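Local atomic coordinates of photosystem II extrinsic protein V (Arthrospira maxima, PDB entry 1F1C), a protein that serves as an extrinsic, lumenal heme c subunit of photosystem II, where it probably stabilises the oxygen-evolving complex and protects it against inactivation by heat. Residues L21-K26 with D109-A114; Q37-G42 with V50-E55; P62-I67 with V71-N76. All blocks are in the same frame, centred on the assembly; numbering follows the deposited sequence.

Contact 1 of 3, residues L21-K26 with D109-A114; sequences LKEIKK and DLYNVA
Glu23 and Asn112 meet where the N-terminal helix 21-34 crosses the C-terminal helix 107-124, the near-perpendicular helix pair that is a hallmark of the cytochrome c fold. The short axes of the two segments pass 7.7 Å apart at a signed angle of -95°, and the CA atoms of Glu23 and Asn112 lie 5.4 Å from each other at the crossing. The contact is made by packing between side chains, and of one side chain on a backbone carbonyl, without a hydrogen bond between the segments.

Asn112 is central to the packing. With CG beside its own backbone N (chi1 -60°), the side chain reaches across to the first turns of helix 21-34. Its CB sits 3.2 Å from the carbonyl O of Glu23, and its amide nitrogen ND2 lies against Glu23 CB. The amide oxygen turns to the other neighbour along the helix, so that OD1 touches Lys26 CB at 3.9 Å. The remainder of the Lys26 chain runs on, extended, away from helix 107-124. One turn apart on their helix, Glu23 and Lys26 thus take the two ends of a single amide.

Apolar neighbours flank the crossing. Val113 packs on Val30 of helix 21-34 and also reaches the heme, while Tyr111 packs against Leu19 and Ile67.

The carboxylate of Glu23 turns back to its own chain: OE1 accepts from the backbone N of Ser20, just ahead of the helix.

The aromatic contact is slighter. Glu23 CD lies at the edge of the Tyr111 ring, in its plane, with the carboxylate turned 53° from that plane, and the nearest pair is Glu23 OE2 and Tyr111 CE2, 3.4 Å apart.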
# COMPACT_ATOMS: atom_id res chain seq x y z
N LEU A 21 -3.58 29.32 -13.01
CA LEU A 21 -3.38 28.25 -13.96
C LEU A 21 -1.99 27.67 -13.75
O LEU A 21 -1.79 26.46 -13.85
CB LEU A 21 -3.52 28.78 -15.40
CG LEU A 21 -3.24 27.77 -16.52
CD1 LEU A 21 -4.07 26.51 -16.29
CD2 LEU A 21 -3.55 28.40 -17.86
N LYS A 22 -1.03 28.53 -13.43
CA LYS A 22 0.34 28.08 -13.20
C LYS A 22 0.41 27.00 -12.12
O LYS A 22 1.10 25.99 -12.29
CB LYS A 22 1.23 29.26 -12.80
CG LYS A 22 2.71 28.92 -12.74
CD LYS A 22 3.58 30.14 -12.41
CE LYS A 22 3.52 30.51 -10.94
NZ LYS A 22 4.11 29.45 -10.06
N GLU A 23 -0.30 27.21 -11.02
CA GLU A 23 -0.31 26.26 -9.92
C GLU A 23 -0.86 24.91 -10.36
O GLU A 23 -0.36 23.86 -9.97
CB GLU A 23 -1.13 26.80 -8.75
CG GLU A 23 -0.55 28.07 -8.15
CD GLU A 23 -1.47 28.69 -7.11
OE1 GLU A 23 -2.63 29.01 -7.45
OE2 GLU A 23 -1.03 28.84 -5.95
N ILE A 24 -1.90 24.95 -11.19
CA ILE A 24 -2.51 23.74 -11.69
C ILE A 24 -1.54 22.98 -12.60
O ILE A 24 -1.52 21.75 -12.59
CB ILE A 24 -3.81 24.06 -12.46
CG1 ILE A 24 -4.83 24.69 -11.50
CG2 ILE A 24 -4.39 22.80 -13.06
CD1 ILE A 24 -6.07 25.20 -12.18
N LYS A 25 -0.74 23.71 -13.38
CA LYS A 25 0.24 23.08 -14.26
C LYS A 25 1.21 22.31 -13.39
O LYS A 25 1.64 21.21 -13.74
CB LYS A 25 1.02 24.13 -15.05
CG LYS A 25 0.30 24.75 -16.25
CD LYS A 25 0.13 23.74 -17.38
CE LYS A 25 -0.48 24.38 -18.62
NZ LYS A 25 -0.71 23.39 -19.71
N LYS A 26 1.56 22.90 -12.25
CA LYS A 26 2.49 22.27 -11.32
C LYS A 26 1.84 21.10 -10.59
O LYS A 26 2.50 20.11 -10.29
CB LYS A 26 2.99 23.28 -10.28
CG LYS A 26 3.93 24.34 -10.84
CD LYS A 26 4.41 25.25 -9.72
CE LYS A 26 5.37 26.30 -10.24
NZ LYS A 26 5.87 27.21 -9.17
N ASP A 109 2.89 22.11 -3.20
CA ASP A 109 2.62 21.07 -4.19
C ASP A 109 1.33 20.35 -3.86
O ASP A 109 0.53 20.06 -4.75
CB ASP A 109 3.76 20.05 -4.25
CG ASP A 109 5.09 20.67 -4.58
OD1 ASP A 109 5.19 21.38 -5.61
OD2 ASP A 109 6.03 20.45 -3.80
N LEU A 110 1.12 20.07 -2.58
CA LEU A 110 -0.07 19.38 -2.15
C LEU A 110 -1.30 20.19 -2.51
O LEU A 110 -2.32 19.65 -2.93
CB LEU A 110 -0.02 19.14 -0.64
CG LEU A 110 0.36 17.71 -0.24
CD1 LEU A 110 1.29 17.09 -1.27
CD2 LEU A 110 1.00 17.73 1.14
N TYR A 111 -1.16 21.50 -2.36
CA TYR A 111 -2.22 22.45 -2.67
C TYR A 111 -2.51 22.43 -4.18
O TYR A 111 -3.67 22.47 -4.60
CB TYR A 111 -1.75 23.84 -2.23
CG TYR A 111 -2.64 25.00 -2.64
CD1 TYR A 111 -3.72 25.39 -1.86
CD2 TYR A 111 -2.35 25.74 -3.79
CE1 TYR A 111 -4.49 26.52 -2.20
CE2 TYR A 111 -3.10 26.86 -4.15
CZ TYR A 111 -4.16 27.25 -3.34
OH TYR A 111 -4.87 28.38 -3.66
N ASN A 112 -1.45 22.36 -4.98
CA ASN A 112 -1.54 22.35 -6.45
C ASN A 112 -2.14 21.03 -6.97
O ASN A 112 -3.02 21.03 -7.85
CB ASN A 112 -0.14 22.55 -7.06
CG ASN A 112 0.50 23.88 -6.66
OD1 ASN A 112 1.72 24.01 -6.66
ND2 ASN A 112 -0.31 24.88 -6.33
N VAL A 113 -1.66 19.91 -6.43
CA VAL A 113 -2.17 18.62 -6.87
C VAL A 113 -3.66 18.56 -6.54
O VAL A 113 -4.45 18.04 -7.33
CB VAL A 113 -1.43 17.45 -6.16
CG1 VAL A 113 -1.89 16.12 -6.74
CG2 VAL A 113 0.06 17.60 -6.32
N ALA A 114 -4.03 19.11 -5.39
CA ALA A 114 -5.43 19.13 -4.96
C ALA A 114 -6.29 19.91 -5.96
O ALA A 114 -7.40 19.50 -6.31
CB ALA A 114 -5.54 19.74 -3.56

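Contact 2 of 3, residues Q37-G42 with V50-E55; sequences QCHALG and VNLSPE. With HEC (heme c), chain C.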
# COMPACT_ATOMS: atom_id res chain seq x y z
N GLN A 37 0.60 6.47 -11.43
CA GLN A 37 0.86 5.04 -11.40
C GLN A 37 -0.40 4.24 -11.06
O GLN A 37 -0.63 3.18 -11.61
CB GLN A 37 1.94 4.73 -10.37
CG GLN A 37 2.16 3.26 -10.11
CD GLN A 37 2.97 3.03 -8.85
OE1 GLN A 37 4.06 3.58 -8.70
NE2 GLN A 37 2.44 2.22 -7.94
N CYS A 38 -1.21 4.77 -10.15
CA CYS A 38 -2.42 4.07 -9.75
C CYS A 38 -3.65 4.94 -9.97
O CYS A 38 -4.78 4.49 -9.76
CB CYS A 38 -2.33 3.69 -8.27
SG CYS A 38 -0.75 2.92 -7.77
N HIS A 39 -3.44 6.17 -10.42
CA HIS A 39 -4.56 7.08 -10.63
C HIS A 39 -4.70 7.77 -11.97
O HIS A 39 -5.46 8.74 -12.07
CB HIS A 39 -4.55 8.16 -9.55
CG HIS A 39 -4.83 7.64 -8.18
ND1 HIS A 39 -5.96 6.92 -7.87
CD2 HIS A 39 -4.17 7.82 -7.00
CE1 HIS A 39 -5.99 6.67 -6.57
NE2 HIS A 39 -4.91 7.21 -6.02
N ALA A 40 -3.98 7.32 -12.99
CA ALA A 40 -4.11 7.98 -14.29
C ALA A 40 -5.60 8.00 -14.66
O ALA A 40 -6.33 7.02 -14.41
CB ALA A 40 -3.32 7.22 -15.35
N LEU A 41 -6.05 9.12 -15.21
CA LEU A 41 -7.45 9.28 -15.61
C LEU A 41 -8.41 9.34 -14.43
O LEU A 41 -9.62 9.17 -14.60
CB LEU A 41 -7.87 8.15 -16.57
CG LEU A 41 -7.68 8.46 -18.06
CD1 LEU A 41 -6.19 8.50 -18.39
CD2 LEU A 41 -8.39 7.40 -18.90
N GLY A 42 -7.87 9.59 -13.24
CA GLY A 42 -8.71 9.69 -12.06
C GLY A 42 -9.28 8.38 -11.57
O GLY A 42 -10.28 8.34 -10.86
N VAL A 50 -13.04 3.41 -5.10
CA VAL A 50 -12.44 4.59 -4.47
C VAL A 50 -11.62 5.40 -5.49
O VAL A 50 -10.39 5.47 -5.40
CB VAL A 50 -11.53 4.17 -3.28
CG1 VAL A 50 -11.18 5.38 -2.44
CG2 VAL A 50 -12.23 3.12 -2.44
N ASN A 51 -12.33 5.99 -6.46
CA ASN A 51 -11.76 6.78 -7.56
C ASN A 51 -11.42 8.24 -7.21
O ASN A 51 -11.51 8.66 -6.06
CB ASN A 51 -12.75 6.80 -8.72
CG ASN A 51 -12.30 5.96 -9.89
OD1 ASN A 51 -12.00 4.77 -9.74
ND2 ASN A 51 -12.25 6.57 -11.06
N LEU A 52 -11.04 9.01 -8.24
CA LEU A 52 -10.72 10.42 -8.07
C LEU A 52 -11.82 11.25 -8.71
O LEU A 52 -11.63 12.43 -9.02
CB LEU A 52 -9.37 10.78 -8.69
CG LEU A 52 -8.12 10.26 -7.96
CD1 LEU A 52 -6.87 10.94 -8.53
CD2 LEU A 52 -8.24 10.55 -6.48
N SER A 53 -12.98 10.62 -8.91
CA SER A 53 -14.13 11.30 -9.48
C SER A 53 -14.78 12.09 -8.35
O SER A 53 -14.65 11.72 -7.18
CB SER A 53 -15.13 10.29 -10.03
OG SER A 53 -15.72 9.53 -8.98
N PRO A 54 -15.50 13.18 -8.68
CA PRO A 54 -16.16 14.00 -7.66
C PRO A 54 -17.09 13.17 -6.78
O PRO A 54 -17.07 13.29 -5.55
CB PRO A 54 -16.91 15.05 -8.48
CG PRO A 54 -17.17 14.36 -9.78
CD PRO A 54 -15.86 13.64 -10.03
N GLU A 55 -17.89 12.31 -7.40
CA GLU A 55 -18.82 11.47 -6.65
C GLU A 55 -18.10 10.64 -5.58
O GLU A 55 -18.48 10.67 -4.41
CB GLU A 55 -19.58 10.55 -7.60
CG GLU A 55 -18.70 9.78 -8.57
CD GLU A 55 -18.96 10.13 -10.03
OE1 GLU A 55 -18.88 11.33 -10.39
OE2 GLU A 55 -19.25 9.19 -10.81
FE HEC C . -3.92 7.18 -4.10
CHA HEC C . -6.94 6.48 -2.72
CHB HEC C . -4.74 10.59 -4.08
CHC HEC C . -0.84 8.03 -5.28
CHD HEC C . -3.32 3.89 -4.58
NA HEC C . -5.45 8.28 -3.46
C1A HEC C . -6.62 7.83 -2.90
C2A HEC C . -7.50 8.93 -2.67
C3A HEC C . -6.90 10.06 -3.04
C4A HEC C . -5.65 9.66 -3.57
CMA HEC C . -7.32 11.50 -2.76
CAA HEC C . -8.87 8.86 -2.06
CBA HEC C . -9.82 8.57 -3.20
CGA HEC C . -11.25 8.67 -2.76
O1A HEC C . -11.48 8.90 -1.55
O2A HEC C . -12.14 8.53 -3.61
NB HEC C . -2.99 8.90 -4.55
C1B HEC C . -3.49 10.22 -4.51
C2B HEC C . -2.48 11.18 -4.83
C3B HEC C . -1.35 10.47 -5.04
C4B HEC C . -1.68 9.07 -4.93
CMB HEC C . -2.63 12.69 -4.95
CAB HEC C . -0.09 11.03 -5.28
CBB HEC C . 0.56 11.82 -4.32
NC HEC C . -2.43 6.18 -4.81
C1C HEC C . -1.23 6.68 -5.28
C2C HEC C . -0.38 5.64 -5.74
C3C HEC C . -1.02 4.46 -5.49
C4C HEC C . -2.33 4.82 -4.95
CMC HEC C . 0.97 5.81 -6.44
CAC HEC C . -0.54 3.18 -5.86
CBC HEC C . 0.70 2.67 -5.35
ND HEC C . -4.89 5.53 -3.67
C1D HEC C . -4.48 4.23 -3.89
C2D HEC C . -5.44 3.30 -3.42
C3D HEC C . -6.45 4.02 -2.90
C4D HEC C . -6.13 5.41 -3.08
CMD HEC C . -5.43 1.77 -3.67
CAD HEC C . -7.68 3.49 -2.17
CBD HEC C . -7.43 3.29 -0.67
CGD HEC C . -8.67 2.84 0.09
O1D HEC C . -9.64 3.61 0.20
O2D HEC C . -8.69 1.69 0.57
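The CXXCH heme-attachment motif of the c-type cytochromes ends in His39, and Leu52 packs against this iron ligand. Cys38 SG is bonded covalently to HEC CAC. His39 NE2 binds the heme iron, HEC FE, at 2.2 Å; His90 supplies the second axial nitrogen. The first torsion of Leu52 (chi1 -71°) sets CG anti to the carbonyl carbon and puts one methyl on the histidine, the other on the porphyrin. CD1 comes over one face of the imidazole, 4.3 Å from the His39 ring centroid in an off-centre CH-pi contact, 28° from the ring normal. The same methyl also touches His39 CB. The other branch, Leu52 CD2, lies 3.7 Å from HEC C3A. The rotation of the imidazole is further fixed by a hydrogen bond from His39 ND1 to Val43 O.

Behind this, the backbones are joined by one hydrogen bond, Leu52 N to Gly42 O, 2.8 Å long; the donor stands 38° above the carbonyl plane. Gly42 has a positive phi, which glycine takes easily. Val50 CG1 adds packing on the propionate carbon HEC CGA at 3.3 Å.

Phe31 of helix 21-34 touches both His39 and Leu52, while the 50-55 segment leads through Ser53, the N-cap, into helix 54-58.

Contact 3 of 3, residues P62-I67 with V71-N76; sequences PPRDNI and VDYIKN. With HEC (heme c), chain C.
The guanidinium of Arg64 lies between Pro62 and the edge of the Tyr73 ring, not stacked on that ring's face: Tyr73 CD1 sits 3.3 Å above the guanidinium plane, the two planes 86° apart, with Pro62 CD over the opposite face. At the edge, Arg64 NH1 donates to Asp72 OD1 at 3.1 Å in a salt bridge on the anti side, 32° out of the carboxylate plane. NH1 also donates to Ala69 O. A water accepts from Arg64 NH2 and donates to Asp72 OD1 and Asn76 O. Val71 N closes on Ile67 O at 2.8 Å in the first turn of helix 67-75, with Asn66 at its N-cap position.

The first torsion of Tyr73, -171°, turns CG away from the backbone N and carries the ring to the heme: Tyr73 CE2 lies 3.4 Å from HEC C2A, and the ring meets His90, the other iron ligand, edge to face. Were Tyr73 an alanine, a gap would probably open beside the pyrrole carrying C2A, and Arg64 and His90 would lose this aromatic neighbour. Tyr73 and Ile74, set against the porphyrin, make the contact part of the heme crevice of a cytochrome c.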
# COMPACT_ATOMS: atom_id res chain seq x y z
N PRO A 62 -13.41 11.67 5.78
CA PRO A 62 -14.39 12.72 5.48
C PRO A 62 -14.36 12.98 3.97
O PRO A 62 -13.49 12.45 3.27
CB PRO A 62 -13.86 13.94 6.26
CG PRO A 62 -12.86 13.37 7.23
CD PRO A 62 -12.24 12.24 6.45
N PRO A 63 -15.32 13.76 3.46
CA PRO A 63 -15.33 14.04 2.03
C PRO A 63 -13.98 14.60 1.62
O PRO A 63 -13.41 15.42 2.32
CB PRO A 63 -16.45 15.06 1.88
CG PRO A 63 -17.41 14.66 2.97
CD PRO A 63 -16.48 14.38 4.13
N ARG A 64 -13.46 14.15 0.49
CA ARG A 64 -12.18 14.62 -0.01
C ARG A 64 -12.45 15.51 -1.22
O ARG A 64 -11.66 15.54 -2.16
CB ARG A 64 -11.31 13.43 -0.41
CG ARG A 64 -11.07 12.44 0.72
CD ARG A 64 -10.32 13.09 1.88
NE ARG A 64 -9.94 12.13 2.91
CZ ARG A 64 -9.07 12.39 3.89
NH1 ARG A 64 -8.49 13.59 3.96
NH2 ARG A 64 -8.79 11.46 4.78
N ASP A 65 -13.57 16.22 -1.18
CA ASP A 65 -13.97 17.09 -2.29
C ASP A 65 -13.63 18.57 -2.16
O ASP A 65 -14.28 19.41 -2.77
CB ASP A 65 -15.48 16.93 -2.56
CG ASP A 65 -16.33 17.21 -1.34
OD1 ASP A 65 -15.80 17.73 -0.33
OD2 ASP A 65 -17.55 16.91 -1.39
N ASN A 66 -12.61 18.89 -1.37
CA ASN A 66 -12.15 20.27 -1.22
C ASN A 66 -10.63 20.24 -1.03
O ASN A 66 -10.08 19.25 -0.55
CB ASN A 66 -12.81 20.98 -0.03
CG ASN A 66 -12.60 20.26 1.29
OD1 ASN A 66 -13.35 19.36 1.64
ND2 ASN A 66 -11.58 20.66 2.02
N ILE A 67 -9.97 21.31 -1.43
CA ILE A 67 -8.51 21.39 -1.34
C ILE A 67 -7.91 20.97 -0.00
O ILE A 67 -6.94 20.21 0.04
CB ILE A 67 -8.06 22.82 -1.68
CG1 ILE A 67 -8.43 23.13 -3.14
CG2 ILE A 67 -6.56 22.98 -1.42
CD1 ILE A 67 -8.35 24.60 -3.51
N VAL A 71 -5.48 17.84 0.55
CA VAL A 71 -4.14 18.06 1.08
C VAL A 71 -3.92 17.18 2.31
O VAL A 71 -2.86 16.56 2.45
CB VAL A 71 -3.93 19.54 1.44
CG1 VAL A 71 -2.59 19.72 2.15
CG2 VAL A 71 -3.98 20.37 0.18
N ASP A 72 -4.92 17.11 3.18
CA ASP A 72 -4.85 16.30 4.40
C ASP A 72 -4.63 14.85 4.03
O ASP A 72 -3.81 14.14 4.64
CB ASP A 72 -6.16 16.39 5.19
CG ASP A 72 -6.18 15.47 6.41
OD1 ASP A 72 -7.18 14.74 6.58
OD2 ASP A 72 -5.21 15.47 7.20
N TYR A 73 -5.38 14.40 3.03
CA TYR A 73 -5.30 13.03 2.57
C TYR A 73 -3.88 12.61 2.21
O TYR A 73 -3.42 11.54 2.61
CB TYR A 73 -6.20 12.80 1.36
CG TYR A 73 -6.29 11.34 1.01
CD1 TYR A 73 -7.23 10.51 1.64
CD2 TYR A 73 -5.37 10.76 0.15
CE1 TYR A 73 -7.23 9.13 1.41
CE2 TYR A 73 -5.36 9.39 -0.08
CZ TYR A 73 -6.29 8.58 0.55
OH TYR A 73 -6.29 7.23 0.30
N ILE A 74 -3.18 13.45 1.45
CA ILE A 74 -1.81 13.13 1.05
C ILE A 74 -0.88 13.15 2.25
O ILE A 74 0.05 12.36 2.34
CB ILE A 74 -1.29 14.10 -0.02
CG1 ILE A 74 -2.22 14.05 -1.23
CG2 ILE A 74 0.13 13.72 -0.40
CD1 ILE A 74 -2.02 15.20 -2.21
N LYS A 75 -1.14 14.07 3.17
CA LYS A 75 -0.33 14.17 4.37
C LYS A 75 -0.64 12.99 5.31
O LYS A 75 0.24 12.49 6.01
CB LYS A 75 -0.62 15.48 5.11
CG LYS A 75 -0.15 16.72 4.37
CD LYS A 75 -0.77 18.00 4.94
CE LYS A 75 -0.41 18.22 6.39
NZ LYS A 75 1.05 18.42 6.58
N ASN A 76 -1.89 12.54 5.29
CA ASN A 76 -2.30 11.46 6.18
C ASN A 76 -3.35 10.55 5.55
O ASN A 76 -4.53 10.58 5.92
CB ASN A 76 -2.85 12.06 7.47
CG ASN A 76 -2.99 11.04 8.57
OD1 ASN A 76 -3.73 11.26 9.53
ND2 ASN A 76 -2.27 9.93 8.46
FE HEC C . -3.92 7.18 -4.10
CHA HEC C . -6.94 6.48 -2.72
CHB HEC C . -4.74 10.59 -4.08
CHC HEC C . -0.84 8.03 -5.28
CHD HEC C . -3.32 3.89 -4.58
NA HEC C . -5.45 8.28 -3.46
C1A HEC C . -6.62 7.83 -2.90
C2A HEC C . -7.50 8.93 -2.67
C3A HEC C . -6.90 10.06 -3.04
C4A HEC C . -5.65 9.66 -3.57
CMA HEC C . -7.32 11.50 -2.76
CAA HEC C . -8.87 8.86 -2.06
CBA HEC C . -9.82 8.57 -3.20
CGA HEC C . -11.25 8.67 -2.76
O1A HEC C . -11.48 8.90 -1.55
O2A HEC C . -12.14 8.53 -3.61
NB HEC C . -2.99 8.90 -4.55
C1B HEC C . -3.49 10.22 -4.51
C2B HEC C . -2.48 11.18 -4.83
C3B HEC C . -1.35 10.47 -5.04
C4B HEC C . -1.68 9.07 -4.93
CMB HEC C . -2.63 12.69 -4.95
CAB HEC C . -0.09 11.03 -5.28
CBB HEC C . 0.56 11.82 -4.32
NC HEC C . -2.43 6.18 -4.81
C1C HEC C . -1.23 6.68 -5.28
C2C HEC C . -0.38 5.64 -5.74
C3C HEC C . -1.02 4.46 -5.49
C4C HEC C . -2.33 4.82 -4.95
CMC HEC C . 0.97 5.81 -6.44
CAC HEC C . -0.54 3.18 -5.86
CBC HEC C . 0.70 2.67 -5.35
ND HEC C . -4.89 5.53 -3.67
C1D HEC C . -4.48 4.23 -3.89
C2D HEC C . -5.44 3.30 -3.42
C3D HEC C . -6.45 4.02 -2.90
C4D HEC C . -6.13 5.41 -3.08
CMD HEC C . -5.43 1.77 -3.67
CAD HEC C . -7.68 3.49 -2.17
CBD HEC C . -7.43 3.29 -0.67
CGD HEC C . -8.67 2.84 0.09
O1D HEC C . -9.64 3.61 0.20
O2D HEC C . -8.69 1.69 0.57
O HOH W 1 -6.68 12.16 6.70

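Overall arrangement
Contacts 2 and 3 meet the same heme from different segments: contact 2 brings an iron ligand, contact 3 an aromatic wall. Their centres are 14 Å apart and their nearest atoms about 5 Å, so the heme links them without direct touch. Contact 1 is joined directly to contact 3, its centre 14 Å away, by Leu110 packing on Ile74 and Lys75 and by Tyr111 CD1 against Ile67 CG2 at 3.7 Å. It stands farther from contact 2, about 17 Å between centres, yet helix 21-34 bears on both. Along the chain, contact 1 encloses the other two.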